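Long-range contacts in alcohol dehydrogenase, zinc-containing (Thermotoga maritima, PDB 3IP1), which catalyses the NAD(+)-dependent oxidation of scyllo-inosose to 3-dehydro-scyllo-inosose and probably serves in the breakdown of myo-inositol: residues 56-61 / 108-113; 175-180 / 353-358; 188-193 / 362-367; 202-207 / 230-235. One frame throughout, in Å; residues are numbered along the deposited sequence.

Followed from the N terminus, the chain first closes interaction 1, a loop of 46 residues inside the GroES-like domain that joins the start of strand 57-66 to the segment at strand 111-112. The three other contacts come later. Interactions 2 and 3 cross, since 175-180 and 188-193 lead in order to 353-358 and 362-367; they bring both ends of the chain's long excursion through the Rossmann-type domain together. They touch where the Met357 side chain meets Ala190 and Leu193. Interaction 4 is nested inside both loops, joining helices 194-207 and 224-235, and Met363 of interaction 3 packs on its Ala231.

Interaction 1 (56-61 / 108-113); sequences TEIIIK and PEAINR
Ala110 places its one side-chain carbon against the backbone where strand 57-66 begins, and that methyl is, with Thr56, one of the two main elements of this small contact, which buries 191 Å² in all. Its CB lies 3.5 Å from Thr56 O and equally near the carbonyl oxygen of the next residue, Glu57. A third neighbour is aliphatic: Ile58 CG2 packs on Ala110 CB at 3.6 Å. With CG1 of Ile58 set between N and the carbonyl carbon (chi1 62°), this short branch is the one facing Ala110.

Thr56 can be followed outward from CB. The CB itself is only loosely approached, with Glu109 O at 4.2 Å. From there the side chain divides. The methyl, CG2, meets Glu109 O at 3.8 Å and, slightly farther off at 4.1 Å, Glu109 OE1; the two side chains run obliquely across one another. The hydroxyl, OG1, is engaged by Asp168 OD2 in a hydrogen bond outside the two segments. With OG1 between N and the carbonyl carbon (chi1 50°), CG2 is the branch presented to Glu109.

No hydrogen bond links the segments. Their surroundings supply the polar ties: the backbone of Glu57 bonds to that of Gly107, next to Pro108, and the backbone of Ile58 to that of Val167. The contact thus fastens the turn after strand 98-106 to the beginning of its antiparallel partner, strand 57-66, within the GroES-like domain. Chemically, methyl groups rest on carbonyl oxygens and on one another, so the fit depends on shape, while directional bonding is left to neighbouring strands and the residues at their ends.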
loop_
_atom_site.group_PDB
_atom_site.type_symbol
_atom_site.label_atom_id
_atom_site.label_comp_id
_atom_site.label_asym_id
_atom_site.label_seq_id
_atom_site.Cartn_x
_atom_site.Cartn_y
_atom_site.Cartn_z
ATOM N N THR A 56 16.969 -21.072 24.299
ATOM C CA THR A 56 16.971 -20.308 23.034
ATOM C C THR A 56 18.162 -19.351 22.923
ATOM O O THR A 56 18.324 -18.677 21.913
ATOM C CB THR A 56 15.688 -19.461 22.900
ATOM O OG1 THR A 56 15.521 -18.718 24.111
ATOM C CG2 THR A 56 14.454 -20.343 22.696
ATOM N N GLU A 57 18.990 -19.288 23.961
ATOM C CA GLU A 57 20.104 -18.352 23.995
ATOM C C GLU A 57 21.361 -18.865 23.307
ATOM O O GLU A 57 21.574 -20.076 23.184
ATOM C CB GLU A 57 20.418 -17.942 25.440
ATOM C CG GLU A 57 19.304 -17.087 26.052
ATOM C CD GLU A 57 19.518 -16.757 27.533
ATOM O OE1 GLU A 57 20.191 -17.545 28.244
ATOM O OE2 GLU A 57 19.011 -15.700 27.981
ATOM N N ILE A 58 22.177 -17.918 22.852
ATOM C CA ILE A 58 23.515 -18.181 22.326
ATOM C C ILE A 58 24.497 -17.215 22.972
ATOM O O ILE A 58 24.114 -16.154 23.465
ATOM C CB ILE A 58 23.610 -17.974 20.777
ATOM C CG1 ILE A 58 23.297 -16.501 20.409
ATOM C CG2 ILE A 58 22.683 -18.967 20.049
ATOM C CD1 ILE A 58 23.485 -16.109 18.925
ATOM N N ILE A 59 25.764 -17.598 22.943
ATOM C CA ILE A 59 26.859 -16.762 23.394
ATOM C C ILE A 59 27.701 -16.533 22.160
ATOM O O ILE A 59 28.012 -17.473 21.424
ATOM C CB ILE A 59 27.691 -17.472 24.505
ATOM C CG1 ILE A 59 26.850 -17.608 25.788
ATOM C CG2 ILE A 59 28.981 -16.707 24.825
ATOM C CD1 ILE A 59 27.432 -18.632 26.790
ATOM N N ILE A 60 28.057 -15.273 21.949
ATOM C CA ILE A 60 28.820 -14.836 20.805
ATOM C C ILE A 60 30.181 -14.303 21.259
ATOM O O ILE A 60 30.265 -13.531 22.205
ATOM C CB ILE A 60 28.060 -13.707 20.076
ATOM C CG1 ILE A 60 26.680 -14.202 19.597
ATOM C CG2 ILE A 60 28.901 -13.139 18.922
ATOM C CD1 ILE A 60 25.688 -13.051 19.246
ATOM N N LYS A 61 31.245 -14.718 20.595
ATOM C CA LYS A 61 32.553 -14.141 20.823
ATOM C C LYS A 61 32.605 -12.901 19.954
ATOM O O LYS A 61 32.561 -13.017 18.721
ATOM C CB LYS A 61 33.614 -15.155 20.405
ATOM C CG LYS A 61 35.066 -14.743 20.521
ATOM C CD LYS A 61 35.926 -16.006 20.274
ATOM C CE LYS A 61 37.406 -15.699 20.079
ATOM N NZ LYS A 61 37.921 -14.777 21.131
ATOM N N PRO A 108 19.845 -25.733 23.134
ATOM C CA PRO A 108 19.197 -26.764 22.326
ATOM C C PRO A 108 18.147 -26.222 21.345
ATOM O O PRO A 108 17.995 -26.771 20.254
ATOM C CB PRO A 108 18.557 -27.702 23.381
ATOM C CG PRO A 108 18.511 -26.915 24.641
ATOM C CD PRO A 108 19.760 -26.051 24.569
ATOM N N GLU A 109 17.472 -25.135 21.719
ATOM C CA GLU A 109 16.415 -24.529 20.902
ATOM C C GLU A 109 16.850 -23.192 20.283
ATOM O O GLU A 109 15.994 -22.378 19.916
ATOM C CB GLU A 109 15.169 -24.278 21.762
ATOM C CG GLU A 109 14.443 -25.507 22.280
ATOM C CD GLU A 109 13.480 -25.181 23.437
ATOM O OE1 GLU A 109 12.915 -24.062 23.483
ATOM O OE2 GLU A 109 13.276 -26.042 24.317
ATOM N N ALA A 110 18.160 -22.945 20.209
ATOM C CA ALA A 110 18.664 -21.674 19.683
ATOM C C ALA A 110 18.796 -21.734 18.163
ATOM O O ALA A 110 19.829 -22.132 17.629
ATOM C CB ALA A 110 19.995 -21.292 20.344
ATOM N N ILE A 111 17.738 -21.331 17.466
ATOM C CA ILE A 111 17.628 -21.616 16.023
ATOM C C ILE A 111 18.154 -20.504 15.121
ATOM O O ILE A 111 17.792 -19.348 15.276
ATOM C CB ILE A 111 16.167 -21.972 15.635
ATOM C CG1 ILE A 111 15.610 -23.097 16.546
ATOM C CG2 ILE A 111 16.081 -22.341 14.173
ATOM C CD1 ILE A 111 16.395 -24.429 16.515
ATOM N N ASN A 112 19.010 -20.875 14.182
ATOM C CA ASN A 112 19.492 -19.965 13.150
ATOM C C ASN A 112 18.471 -19.915 12.007
ATOM O O ASN A 112 18.188 -20.942 11.378
ATOM C CB ASN A 112 20.852 -20.426 12.623
ATOM C CG ASN A 112 21.431 -19.487 11.585
ATOM O OD1 ASN A 112 20.767 -18.558 11.155
ATOM N ND2 ASN A 112 22.679 -19.729 11.174
ATOM N N ARG A 113 17.925 -18.727 11.753
ATOM C CA ARG A 113 16.965 -18.539 10.662
ATOM C C ARG A 113 17.507 -18.923 9.286
ATOM O O ARG A 113 16.740 -19.400 8.452
ATOM C CB ARG A 113 16.449 -17.108 10.611
ATOM C CG ARG A 113 15.331 -16.828 11.590
ATOM C CD ARG A 113 15.012 -15.357 11.591
ATOM N NE ARG A 113 16.008 -14.614 12.366
ATOM C CZ ARG A 113 15.780 -14.047 13.547
ATOM N NH1 ARG A 113 16.773 -13.414 14.181
ATOM N NH2 ARG A 113 14.567 -14.117 14.093
#

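Interaction 2 (175-180 / 353-358)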
loop_
_atom_site.group_PDB
_atom_site.type_symbol
_atom_site.label_atom_id
_atom_site.label_comp_id
_atom_site.label_asym_id
_atom_site.label_seq_id
_atom_site.Cartn_x
_atom_site.Cartn_y
_atom_site.Cartn_z
ATOM N N LEU A 175 25.765 -13.844 9.109
ATOM C CA LEU A 175 26.567 -13.106 8.139
ATOM C C LEU A 175 27.252 -13.996 7.078
ATOM O O LEU A 175 28.225 -13.555 6.445
ATOM C CB LEU A 175 27.625 -12.252 8.850
ATOM C CG LEU A 175 27.167 -11.173 9.847
ATOM C CD1 LEU A 175 28.398 -10.591 10.538
ATOM C CD2 LEU A 175 26.292 -10.060 9.201
ATOM N N ARG A 176 26.776 -15.230 6.881
ATOM C CA ARG A 176 27.361 -16.183 5.898
ATOM C C ARG A 176 27.523 -15.584 4.502
ATOM O O ARG A 176 28.531 -15.779 3.821
ATOM C CB ARG A 176 26.483 -17.435 5.774
ATOM C CG ARG A 176 26.701 -18.479 6.836
ATOM C CD ARG A 176 27.642 -19.579 6.349
ATOM N NE ARG A 176 27.212 -20.151 5.076
ATOM C CZ ARG A 176 27.749 -21.241 4.546
ATOM N NH1 ARG A 176 27.319 -21.702 3.380
ATOM N NH2 ARG A 176 28.720 -21.867 5.188
ATOM N N GLU A 177 26.488 -14.873 4.065
ATOM C CA GLU A 177 26.509 -14.240 2.737
ATOM C C GLU A 177 27.709 -13.305 2.495
ATOM O O GLU A 177 28.031 -12.994 1.349
ATOM C CB GLU A 177 25.233 -13.425 2.507
ATOM C CG GLU A 177 23.942 -14.222 2.277
ATOM C CD GLU A 177 22.722 -13.310 2.423
ATOM O OE1 GLU A 177 22.062 -13.012 1.399
ATOM O OE2 GLU A 177 22.460 -12.852 3.561
ATOM N N LEU A 178 28.338 -12.820 3.560
ATOM C CA LEU A 178 29.476 -11.904 3.395
ATOM C C LEU A 178 30.794 -12.652 3.179
ATOM O O LEU A 178 31.806 -12.047 2.841
ATOM C CB LEU A 178 29.601 -10.936 4.585
ATOM C CG LEU A 178 28.392 -10.076 4.994
ATOM C CD1 LEU A 178 28.792 -9.106 6.101
ATOM C CD2 LEU A 178 27.786 -9.307 3.823
ATOM N N GLU A 179 30.792 -13.959 3.403
ATOM C CA GLU A 179 32.023 -14.731 3.254
ATOM C C GLU A 179 32.506 -14.715 1.805
ATOM O O GLU A 179 31.750 -15.012 0.893
ATOM C CB GLU A 179 31.839 -16.157 3.759
ATOM C CG GLU A 179 31.885 -16.256 5.283
ATOM C CD GLU A 179 31.403 -17.603 5.800
ATOM O OE1 GLU A 179 31.029 -18.446 4.967
ATOM O OE2 GLU A 179 31.385 -17.819 7.035
ATOM N N GLY A 180 33.757 -14.326 1.599
ATOM C CA GLY A 180 34.325 -14.316 0.255
ATOM C C GLY A 180 34.035 -13.025 -0.479
ATOM O O GLY A 180 34.554 -12.799 -1.580
ATOM N N VAL A 353 19.381 -5.921 4.619
ATOM C CA VAL A 353 20.583 -5.078 4.737
ATOM C C VAL A 353 21.844 -5.937 4.542
ATOM O O VAL A 353 22.785 -5.524 3.881
ATOM C CB VAL A 353 20.654 -4.307 6.070
ATOM C CG1 VAL A 353 22.094 -3.735 6.289
ATOM C CG2 VAL A 353 19.596 -3.200 6.088
ATOM N N ILE A 354 21.829 -7.145 5.105
ATOM C CA ILE A 354 22.937 -8.092 4.941
ATOM C C ILE A 354 23.132 -8.501 3.462
ATOM O O ILE A 354 24.263 -8.470 2.951
ATOM C CB ILE A 354 22.787 -9.319 5.904
ATOM C CG1 ILE A 354 22.954 -8.848 7.357
ATOM C CG2 ILE A 354 23.790 -10.427 5.548
ATOM C CD1 ILE A 354 22.271 -9.751 8.437
ATOM N N SER A 355 22.032 -8.848 2.782
ATOM C CA SER A 355 22.088 -9.220 1.351
ATOM C C SER A 355 22.586 -8.073 0.508
ATOM O O SER A 355 23.350 -8.279 -0.424
ATOM C CB SER A 355 20.724 -9.664 0.828
ATOM O OG SER A 355 20.336 -10.842 1.502
ATOM N N LEU A 356 22.151 -6.869 0.850
ATOM C CA LEU A 356 22.575 -5.669 0.150
ATOM C C LEU A 356 24.103 -5.490 0.271
ATOM O O LEU A 356 24.805 -5.312 -0.730
ATOM C CB LEU A 356 21.822 -4.475 0.733
ATOM C CG LEU A 356 21.359 -3.296 -0.109
ATOM C CD1 LEU A 356 20.981 -3.627 -1.560
ATOM C CD2 LEU A 356 20.212 -2.644 0.610
HETATM N N MSE A 357 24.615 -5.562 1.497
HETATM C CA MSE A 357 26.058 -5.526 1.701
HETATM C C MSE A 357 26.748 -6.637 0.912
HETATM O O MSE A 357 27.765 -6.390 0.277
HETATM C CB MSE A 357 26.416 -5.659 3.180
HETATM C CG MSE A 357 26.046 -4.441 4.021
HETATM SE SE MSE A 357 26.640 -4.754 5.840
HETATM C CE MSE A 357 26.027 -3.042 6.595
ATOM N N ALA A 358 26.183 -7.847 0.949
ATOM C CA ALA A 358 26.781 -8.994 0.256
ATOM C C ALA A 358 26.888 -8.771 -1.254
ATOM O O ALA A 358 27.794 -9.289 -1.912
ATOM C CB ALA A 358 26.016 -10.257 0.550
#
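Glu177 and Ser355 make the one hydrogen bond between the segments: Ser355 OG donates to Glu177 OE1 over 2.8 Å, on the syn lone pair. The other carboxylate oxygen, OE2, lies against Ile354 CG2 at 3.4 Å, and nearer the backbone Glu177 CB packs on Ala358 CB at 3.8 Å. An extended chain beyond CG (chi2 165°) carries the carboxylate along the helix from Ala358 to Ser355. Leu178 adds its CD2 methyl, 3.6 Å from Ala358 N and also against Met357 CB. Leu175 crosses Ile354 at about a right angle, CD2 to CG1 at 4.0 Å.

Farther out, the 3-10 turn 176-178, closed by Leu178 N to Leu175 O, sets Glu177 and Leu178 beside the helix. Helix 185-192 backs the two leucines through Leu187. Pro351 O, one turn back, is a second acceptor for Ser355 OG, presumably sharing its proton. An alanine in place of Glu177 would probably leave Ser355 OG without its carboxylate partner and open a gap beside Ile354.

Chemically, one hydrogen bond to a probably charged carboxylate edges an otherwise aliphatic contact between the loop after strand 172-174 and helix 349-358, beyond the parallel sheet's last strand.

Interaction 3 (188-193 / 362-367)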
loop_
_atom_site.group_PDB
_atom_site.type_symbol
_atom_site.label_atom_id
_atom_site.label_comp_id
_atom_site.label_asym_id
_atom_site.label_seq_id
_atom_site.Cartn_x
_atom_site.Cartn_y
_atom_site.Cartn_z
ATOM N N PHE A 188 33.545 -8.753 9.776
ATOM C CA PHE A 188 32.980 -8.400 11.066
ATOM C C PHE A 188 32.773 -6.891 11.179
ATOM O O PHE A 188 31.780 -6.425 11.728
ATOM C CB PHE A 188 33.831 -8.981 12.191
ATOM C CG PHE A 188 33.855 -10.490 12.196
ATOM C CD1 PHE A 188 32.722 -11.213 12.567
ATOM C CD2 PHE A 188 35.009 -11.188 11.796
ATOM C CE1 PHE A 188 32.721 -12.609 12.545
ATOM C CE2 PHE A 188 35.040 -12.591 11.782
ATOM C CZ PHE A 188 33.897 -13.305 12.156
ATOM N N LEU A 189 33.711 -6.130 10.629
ATOM C CA LEU A 189 33.495 -4.711 10.453
ATOM C C LEU A 189 32.163 -4.425 9.737
ATOM O O LEU A 189 31.399 -3.576 10.190
ATOM C CB LEU A 189 34.682 -4.064 9.729
ATOM C CG LEU A 189 36.024 -4.042 10.474
ATOM C CD1 LEU A 189 37.049 -3.272 9.670
ATOM C CD2 LEU A 189 35.916 -3.458 11.897
ATOM N N ALA A 190 31.886 -5.121 8.631
ATOM C CA ALA A 190 30.643 -4.891 7.878
ATOM C C ALA A 190 29.432 -5.273 8.730
ATOM O O ALA A 190 28.429 -4.543 8.783
ATOM C CB ALA A 190 30.647 -5.660 6.547
ATOM N N GLY A 191 29.553 -6.413 9.403
ATOM C CA GLY A 191 28.541 -6.899 10.366
ATOM C C GLY A 191 28.217 -5.925 11.481
ATOM O O GLY A 191 27.053 -5.796 11.869
ATOM N N SER A 192 29.243 -5.227 11.993
ATOM C CA SER A 192 29.064 -4.258 13.083
ATOM C C SER A 192 28.242 -3.037 12.631
ATOM O O SER A 192 27.694 -2.287 13.460
ATOM C CB SER A 192 30.439 -3.828 13.658
ATOM O OG SER A 192 31.142 -2.947 12.766
ATOM N N LEU A 193 28.132 -2.861 11.317
ATOM C CA LEU A 193 27.408 -1.747 10.740
ATOM C C LEU A 193 25.970 -2.090 10.312
ATOM O O LEU A 193 25.293 -1.248 9.729
ATOM C CB LEU A 193 28.204 -1.195 9.546
ATOM C CG LEU A 193 29.475 -0.430 9.935
ATOM C CD1 LEU A 193 30.516 -0.389 8.811
ATOM C CD2 LEU A 193 29.147 0.981 10.388
ATOM N N ASP A 362 29.004 -1.433 0.411
ATOM C CA ASP A 362 30.042 -1.494 1.434
ATOM C C ASP A 362 30.009 -0.288 2.395
ATOM O O ASP A 362 30.527 0.795 2.084
ATOM C CB ASP A 362 31.424 -1.596 0.767
ATOM C CG ASP A 362 32.559 -1.682 1.777
ATOM O OD1 ASP A 362 32.293 -1.886 2.980
ATOM O OD2 ASP A 362 33.729 -1.550 1.360
HETATM N N MSE A 363 29.448 -0.496 3.578
HETATM C CA MSE A 363 29.359 0.576 4.559
HETATM C C MSE A 363 30.661 0.783 5.352
HETATM O O MSE A 363 30.776 1.758 6.092
HETATM C CB MSE A 363 28.188 0.333 5.522
HETATM C CG MSE A 363 26.827 0.380 4.879
HETATM SE SE MSE A 363 26.441 2.134 4.149
HETATM C CE MSE A 363 26.769 3.218 5.721
ATOM N N THR A 364 31.624 -0.127 5.211
ATOM C CA THR A 364 32.874 -0.056 5.993
ATOM C C THR A 364 33.679 1.201 5.665
ATOM O O THR A 364 34.531 1.612 6.454
ATOM C CB THR A 364 33.784 -1.322 5.854
ATOM O OG1 THR A 364 34.310 -1.418 4.519
ATOM C CG2 THR A 364 33.011 -2.588 6.204
ATOM N N LYS A 365 33.353 1.839 4.539
ATOM C CA LYS A 365 33.980 3.097 4.151
ATOM C C LYS A 365 33.837 4.183 5.220
ATOM O O LYS A 365 34.613 5.133 5.242
ATOM C CB LYS A 365 33.407 3.617 2.825
ATOM C CG LYS A 365 33.592 2.683 1.624
ATOM C CD LYS A 365 33.227 3.418 0.344
ATOM C CE LYS A 365 33.698 2.669 -0.892
ATOM N NZ LYS A 365 32.665 1.711 -1.384
ATOM N N ILE A 366 32.843 4.055 6.094
ATOM C CA ILE A 366 32.591 5.094 7.084
ATOM C C ILE A 366 33.376 4.922 8.389
ATOM O O ILE A 366 33.389 5.829 9.230
ATOM C CB ILE A 366 31.075 5.286 7.381
ATOM C CG1 ILE A 366 30.553 4.196 8.328
ATOM C CG2 ILE A 366 30.277 5.414 6.052
ATOM C CD1 ILE A 366 29.239 4.559 9.019
ATOM N N ILE A 367 34.024 3.775 8.559
ATOM C CA ILE A 367 34.812 3.539 9.759
ATOM C C ILE A 367 36.075 4.398 9.696
ATOM O O ILE A 367 36.912 4.209 8.826
ATOM C CB ILE A 367 35.130 2.032 9.972
ATOM C CG1 ILE A 367 33.822 1.237 10.146
ATOM C CG2 ILE A 367 36.052 1.829 11.192
ATOM C CD1 ILE A 367 33.980 -0.277 10.059
#
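Leu189, the first residue of 188-193 to touch the loop, lays its CB against Ile367 CD1 at 3.9 Å, the two side chains crossing at a slant. Ala190 follows, its CB 3.9 Å from Thr364 CG2. That methyl also packs on the Ala190 backbone, here at the closest CA approach of the segments.

Leu193 ends the segment and splits its work between two methyls. CD1 lies 3.5 Å from Met363 O and 3.7 Å from Ile367 CD1; CD2 meets Ile366 CD1 at 3.8 Å, the two side chains sliding past in opposite senses. With CG beside the backbone N (chi1 -72°), the fork enters the curve of the 3-10 turn 364-366.

That turn is prepared by Asp362, whose OD1 accepts from Thr364 N, forming an Asx turn, and from Thr364 OG1 at 2.6 Å. Arg186 makes a salt bridge with Asp362 OD2 and a hydrogen bond with Thr364 OG1, linking the turn to helix 185-192. The chemistry is divided: polar groups shape the loop, while apolar contacts, mostly of methyls, and no hydrogen bond join the segments, the Leu193 side chain lying about 6 Å from that of Glu98, a ligand of the first zinc site.

Interaction 4 (202-207 / 230-235)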
loop_
_atom_site.group_PDB
_atom_site.type_symbol
_atom_site.label_atom_id
_atom_site.label_comp_id
_atom_site.label_asym_id
_atom_site.label_seq_id
_atom_site.Cartn_x
_atom_site.Cartn_y
_atom_site.Cartn_z
ATOM N N ASN A 202 15.029 1.067 7.843
ATOM C CA ASN A 202 13.676 1.134 8.409
ATOM C C ASN A 202 13.064 2.517 8.167
ATOM O O ASN A 202 11.888 2.647 7.835
ATOM C CB ASN A 202 13.716 0.831 9.912
ATOM C CG ASN A 202 12.322 0.799 10.556
ATOM O OD1 ASN A 202 11.500 -0.066 10.253
ATOM N ND2 ASN A 202 12.071 1.727 11.484
ATOM N N ALA A 203 13.884 3.549 8.309
ATOM C CA ALA A 203 13.410 4.898 8.154
ATOM C C ALA A 203 13.018 5.217 6.719
ATOM O O ALA A 203 11.973 5.808 6.501
ATOM C CB ALA A 203 14.447 5.888 8.684
ATOM N N VAL A 204 13.824 4.813 5.740
ATOM C CA VAL A 204 13.545 5.217 4.348
ATOM C C VAL A 204 12.725 4.239 3.477
ATOM O O VAL A 204 12.003 4.680 2.560
ATOM C CB VAL A 204 14.817 5.671 3.568
ATOM C CG1 VAL A 204 15.470 6.850 4.276
ATOM C CG2 VAL A 204 15.815 4.538 3.382
ATOM N N ILE A 205 12.849 2.940 3.760
ATOM C CA ILE A 205 12.187 1.897 2.969
ATOM C C ILE A 205 10.876 1.500 3.637
ATOM O O ILE A 205 9.819 1.556 3.001
ATOM C CB ILE A 205 13.096 0.633 2.782
ATOM C CG1 ILE A 205 14.411 0.983 2.081
ATOM C CG2 ILE A 205 12.347 -0.502 2.025
ATOM C CD1 ILE A 205 14.277 1.783 0.811
ATOM N N VAL A 206 10.950 1.116 4.915
ATOM C CA VAL A 206 9.781 0.638 5.649
ATOM C C VAL A 206 8.806 1.752 6.071
ATOM O O VAL A 206 7.632 1.700 5.723
ATOM C CB VAL A 206 10.176 -0.197 6.898
ATOM C CG1 VAL A 206 8.920 -0.797 7.566
ATOM C CG2 VAL A 206 11.172 -1.319 6.506
ATOM N N ARG A 207 9.276 2.723 6.860
ATOM C CA ARG A 207 8.442 3.845 7.294
ATOM C C ARG A 207 8.216 4.880 6.196
ATOM O O ARG A 207 7.098 5.328 5.987
ATOM C CB ARG A 207 9.069 4.533 8.524
ATOM C CG ARG A 207 9.028 3.685 9.787
ATOM C CD ARG A 207 7.586 3.382 10.178
ATOM N NE ARG A 207 6.955 4.567 10.762
ATOM C CZ ARG A 207 5.713 4.964 10.526
ATOM N NH1 ARG A 207 4.929 4.286 9.705
ATOM N NH2 ARG A 207 5.248 6.042 11.136
ATOM N N VAL A 230 22.086 7.358 2.231
ATOM C CA VAL A 230 22.631 7.713 0.913
ATOM C C VAL A 230 22.867 6.460 0.107
ATOM O O VAL A 230 22.401 6.350 -1.041
ATOM C CB VAL A 230 23.959 8.514 1.007
ATOM C CG1 VAL A 230 24.640 8.607 -0.365
ATOM C CG2 VAL A 230 23.682 9.906 1.529
ATOM N N ALA A 231 23.589 5.528 0.721
ATOM C CA ALA A 231 23.900 4.235 0.128
ATOM C C ALA A 231 22.632 3.468 -0.239
ATOM O O ALA A 231 22.506 2.973 -1.364
ATOM C CB ALA A 231 24.773 3.412 1.090
ATOM N N ILE A 232 21.698 3.365 0.708
ATOM C CA ILE A 232 20.492 2.564 0.493
ATOM C C ILE A 232 19.661 3.111 -0.666
ATOM O O ILE A 232 19.200 2.353 -1.532
ATOM C CB ILE A 232 19.608 2.490 1.759
ATOM C CG1 ILE A 232 20.277 1.603 2.835
ATOM C CG2 ILE A 232 18.238 1.939 1.401
ATOM C CD1 ILE A 232 19.816 1.967 4.301
ATOM N N LEU A 233 19.478 4.427 -0.666
ATOM C CA LEU A 233 18.612 5.087 -1.623
ATOM C C LEU A 233 19.230 5.176 -3.014
ATOM O O LEU A 233 18.504 5.134 -4.000
ATOM C CB LEU A 233 18.187 6.452 -1.089
ATOM C CG LEU A 233 17.187 6.301 0.070
ATOM C CD1 LEU A 233 16.946 7.641 0.824
ATOM C CD2 LEU A 233 15.861 5.683 -0.444
ATOM N N LYS A 234 20.565 5.267 -3.100
ATOM C CA LYS A 234 21.222 5.096 -4.390
ATOM C C LYS A 234 21.022 3.670 -4.912
ATOM O O LYS A 234 20.579 3.495 -6.038
ATOM C CB LYS A 234 22.708 5.470 -4.364
ATOM C CG LYS A 234 23.284 5.802 -5.737
ATOM C CD LYS A 234 22.502 6.919 -6.441
ATOM C CE LYS A 234 22.988 7.152 -7.883
ATOM N NZ LYS A 234 22.269 8.297 -8.534
ATOM N N HIS A 235 21.304 2.663 -4.085
ATOM C CA HIS A 235 21.036 1.271 -4.452
ATOM C C HIS A 235 19.566 1.027 -4.806
ATOM O O HIS A 235 19.273 0.135 -5.610
ATOM C CB HIS A 235 21.545 0.279 -3.386
ATOM C CG HIS A 235 23.001 -0.054 -3.541
ATOM N ND1 HIS A 235 24.009 0.784 -3.101
ATOM C CD2 HIS A 235 23.621 -1.104 -4.134
ATOM C CE1 HIS A 235 25.185 0.254 -3.395
ATOM N NE2 HIS A 235 24.977 -0.885 -4.032
#
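Val204 and Leu233 meet tip to tip between two helices, in a contact that is wholly aliphatic packing. Val204 CG1 touches Leu233 CD1 at 3.8 Å, and its CG2 lies 4.0 Å from Leu233 CD2, so both valine methyls face the fork of the leucine. The second pair crosses obliquely: Ile232 CG2 packs on Ile205 CG1 and CD1, each at 4.0 Å. In Ile232 this branch is anti to the backbone N (chi1 -71°), which turns the short arm toward Ile205. A glycine in place of Leu233 would probably open a gap opposite both methyls of Val204, leaving that valine freer to shift.

No hydrogen bond crosses between the segments. Arg207 N bonds to Asn202 O in a wider pi-type turn, and His235 ND1 donates to Ala231 O at 3.2 Å, with the oxygen in the imidazole plane.

The axes of 202-207 and 230-235 approach to 10.3 Å, with 37° between their N-to-C directions. Val204 and Leu233 both also rest on Leu285 of strand 285-288, a layering of helices against a parallel sheet characteristic of the Rossmann fold; helix 224-235 begins at a glycine-rich turn consistent with dinucleotide binding and includes Ile225, a probable NAD(+) contact by similarity.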